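Local structure of phenyl-3-pyruvate decarboxylase (Azospirillum brasilense, 2NXW) at residues A[484-488]-A[489-493]. The protein decarboxylates aromatic 2-keto acids, turning indole-3-pyruvate into indole-3-acetaldehyde and carbon dioxide on the way to auxin, with thiamine diphosphate and a metal ion as cofactors. Numbering follows the deposited sequence.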
ATOM      1  N   THR A 484      10.678 -33.113   3.199  1.00 15.00           N
ATOM      2  CA  THR A 484      10.667 -33.230   4.656  1.00 16.42           C
ATOM      3  C   THR A 484       9.506 -32.469   5.274  1.00 17.25           C
ATOM      4  O   THR A 484       9.006 -32.847   6.332  1.00 19.52           O
ATOM      5  CB  THR A 484      11.985 -32.733   5.303  1.00 17.83           C
ATOM      6  OG1 THR A 484      12.039 -31.299   5.269  1.00 20.38           O
ATOM      7  CG2 THR A 484      13.192 -33.326   4.574  1.00 17.49           C
ATOM      8  N   PHE A 485       9.068 -31.410   4.602  1.00 16.68           N
ATOM      9  CA  PHE A 485       7.961 -30.588   5.093  1.00 18.69           C
ATOM     10  C   PHE A 485       6.591 -31.119   4.686  1.00 17.81           C
ATOM     11  O   PHE A 485       5.609 -30.938   5.419  1.00 20.35           O
ATOM     12  CB  PHE A 485       8.084 -29.160   4.559  1.00 20.81           C
ATOM     13  CG  PHE A 485       9.356 -28.459   4.954  1.00 24.84           C
ATOM     14  CD1 PHE A 485       9.834 -27.395   4.197  1.00 24.96           C
ATOM     15  CD2 PHE A 485      10.075 -28.859   6.081  1.00 27.24           C
ATOM     16  CE1 PHE A 485      11.011 -26.737   4.552  1.00 27.35           C
ATOM     17  CE2 PHE A 485      11.252 -28.209   6.447  1.00 29.22           C
ATOM     18  CZ  PHE A 485      11.719 -27.145   5.678  1.00 29.16           C
ATOM     19  N   GLN A 486       6.517 -31.770   3.526  1.00 15.57           N
ATOM     20  CA  GLN A 486       5.240 -32.274   3.013  1.00 13.47           C
ATOM     21  C   GLN A 486       5.534 -33.531   2.200  1.00 13.71           C
ATOM     22  O   GLN A 486       5.434 -33.547   0.976  1.00 13.43           O
ATOM     23  CB  GLN A 486       4.599 -31.183   2.153  1.00 13.57           C
ATOM     24  CG  GLN A 486       3.148 -31.411   1.771  1.00 14.19           C
ATOM     25  CD  GLN A 486       2.560 -30.157   1.156  1.00 14.95           C
ATOM     26  OE1 GLN A 486       2.164 -29.237   1.869  1.00 16.25           O
ATOM     27  NE2 GLN A 486       2.537 -30.099  -0.165  1.00 13.21           N
ATOM     28  N   PRO A 487       5.869 -34.623   2.898  1.00 12.95           N
ATOM     29  CA  PRO A 487       6.202 -35.892   2.245  1.00 12.16           C
ATOM     30  C   PRO A 487       5.139 -36.556   1.396  1.00 13.18           C
ATOM     31  O   PRO A 487       5.463 -37.369   0.535  1.00 14.44           O
ATOM     32  CB  PRO A 487       6.662 -36.769   3.409  1.00 11.59           C
ATOM     33  CG  PRO A 487       5.858 -36.235   4.571  1.00 12.68           C
ATOM     34  CD  PRO A 487       5.897 -34.744   4.366  1.00 13.81           C
ATOM     35  N   GLU A 488       3.876 -36.211   1.607  1.00 13.54           N
ATOM     36  CA  GLU A 488       2.828 -36.824   0.815  1.00 14.66           C
ATOM     37  C   GLU A 488       2.817 -36.385  -0.648  1.00 14.00           C
ATOM     38  O   GLU A 488       2.255 -37.073  -1.486  1.00 15.25           O
ATOM     39  CB  GLU A 488       1.452 -36.523   1.428  1.00 15.25           C
ATOM     40  CG  GLU A 488       1.094 -35.036   1.468  1.00 15.68           C
ATOM     41  CD  GLU A 488       1.423 -34.378   2.796  1.00 17.12           C
ATOM     42  OE1 GLU A 488       2.486 -34.675   3.382  1.00 15.59           O
ATOM     43  OE2 GLU A 488       0.611 -33.536   3.249  1.00 20.25           O
ATOM     44  N   SER A 489       3.453 -35.257  -0.961  1.00 13.48           N
ATOM     45  CA  SER A 489       3.410 -34.737  -2.328  1.00 13.45           C
ATOM     46  C   SER A 489       4.308 -35.423  -3.340  1.00 13.98           C
ATOM     47  O   SER A 489       5.488 -35.667  -3.079  1.00 17.58           O
ATOM     48  CB  SER A 489       3.705 -33.234  -2.337  1.00 12.85           C
ATOM     49  OG  SER A 489       2.735 -32.542  -1.556  1.00 14.68           O
ATOM     50  N   ALA A 490       3.748 -35.699  -4.510  1.00 12.47           N
ATOM     51  CA  ALA A 490       4.497 -36.363  -5.563  1.00 12.93           C
ATOM     52  C   ALA A 490       5.407 -35.428  -6.343  1.00 13.99           C
ATOM     53  O   ALA A 490       6.424 -35.870  -6.890  1.00 14.79           O
ATOM     54  CB  ALA A 490       3.534 -37.058  -6.526  1.00 13.70           C
ATOM     55  N   PHE A 491       5.067 -34.139  -6.380  1.00 13.76           N
ATOM     56  CA  PHE A 491       5.845 -33.188  -7.173  1.00 14.46           C
ATOM     57  C   PHE A 491       7.285 -32.933  -6.726  1.00 14.62           C
ATOM     58  O   PHE A 491       8.065 -32.337  -7.477  1.00 16.13           O
ATOM     59  CB  PHE A 491       5.068 -31.857  -7.329  1.00 14.18           C
ATOM     60  CG  PHE A 491       4.697 -31.199  -6.029  1.00 13.23           C
ATOM     61  CD1 PHE A 491       5.671 -30.615  -5.210  1.00 12.54           C
ATOM     62  CD2 PHE A 491       3.365 -31.160  -5.612  1.00 14.08           C
ATOM     63  CE1 PHE A 491       5.324 -30.010  -4.006  1.00 12.54           C
ATOM     64  CE2 PHE A 491       3.017 -30.557  -4.412  1.00 13.26           C
ATOM     65  CZ  PHE A 491       3.985 -29.979  -3.605  1.00 13.61           C
ATOM     66  N   ASN A 492       7.652 -33.393  -5.533  1.00 13.43           N
ATOM     67  CA  ASN A 492       9.020 -33.203  -5.058  1.00 13.42           C
ATOM     68  C   ASN A 492       9.956 -34.262  -5.627  1.00 14.21           C
ATOM     69  O   ASN A 492      11.174 -34.194  -5.437  1.00 14.63           O
ATOM     70  CB  ASN A 492       9.068 -33.207  -3.530  1.00 15.08           C
ATOM     71  CG  ASN A 492       8.402 -31.988  -2.928  1.00 15.01           C
ATOM     72  OD1 ASN A 492       7.727 -32.079  -1.896  1.00 19.48           O
ATOM     73  ND2 ASN A 492       8.594 -30.838  -3.562  1.00 13.24           N
ATOM     74  N   ASP A 493       9.383 -35.251  -6.309  1.00 13.85           N
ATOM     75  CA  ASP A 493      10.184 -36.291  -6.953  1.00 13.76           C
ATOM     76  C   ASP A 493      10.703 -35.724  -8.266  1.00 14.63           C
ATOM     77  O   ASP A 493       9.913 -35.354  -9.137  1.00 18.61           O
ATOM     78  CB  ASP A 493       9.333 -37.520  -7.303  1.00 14.77           C
ATOM     79  CG  ASP A 493       8.877 -38.293  -6.095  1.00 18.38           C
ATOM     80  OD1 ASP A 493       9.460 -38.144  -5.001  1.00 19.48           O
ATOM     81  OD2 ASP A 493       7.930 -39.096  -6.258  1.00 20.36           O
TER
HETATM   82  O   HOH W   1       7.029 -34.697  -1.002  1.00 17.00           O
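Gln486 and Ser489 hold each other twice, once through the main chain and once through their side chains, where the chain leaves helix 480-485 and turns back. Residues 486 to 489 form a type I beta turn, closed by Ser489 N donating to Gln486 O. At 3.3 Å the bond is long but nearly straight, 168° at the hydrogen, and the donor lies above the carbonyl plane. With CG anti to the backbone N (chi1 -168°) and the chain extended beyond it, Gln486 spans the turn and brings NE2 within 2.8 Å of Ser489 OG. That hydroxyl accepts from slightly outside the amide plane.

Just past the serine, the Phe491 ring stands nearly upright to the Gln486 amide, the planes 75° apart, with Phe491 CZ 3.7 Å from Gln486 NE2. One ring face carries Ser489 CB, 3.4 Å above the plane and offset toward the rim. A water sits inside the bend, its oxygen 2.8 Å from both Gln486 O and Ser489 O. It is placed to donate to either, though more acceptors lie in reach than it has protons.

Glu488, at the outer corner of the turn, sends OE2 to a salt bridge with Lys52 of the second subunit. Gln486 NE2 also donates to Leu48 O of that subunit, and Phe491 packs on its Pro43, a residue of the thiamine diphosphate pocket. The side chain of Asn492 comes within about 6 Å of a bound thiamine diphosphate. The buried amide nitrogen of Gln486 thus has two acceptors, one in its own turn and one across the interface, which should restrict rotation of the amide.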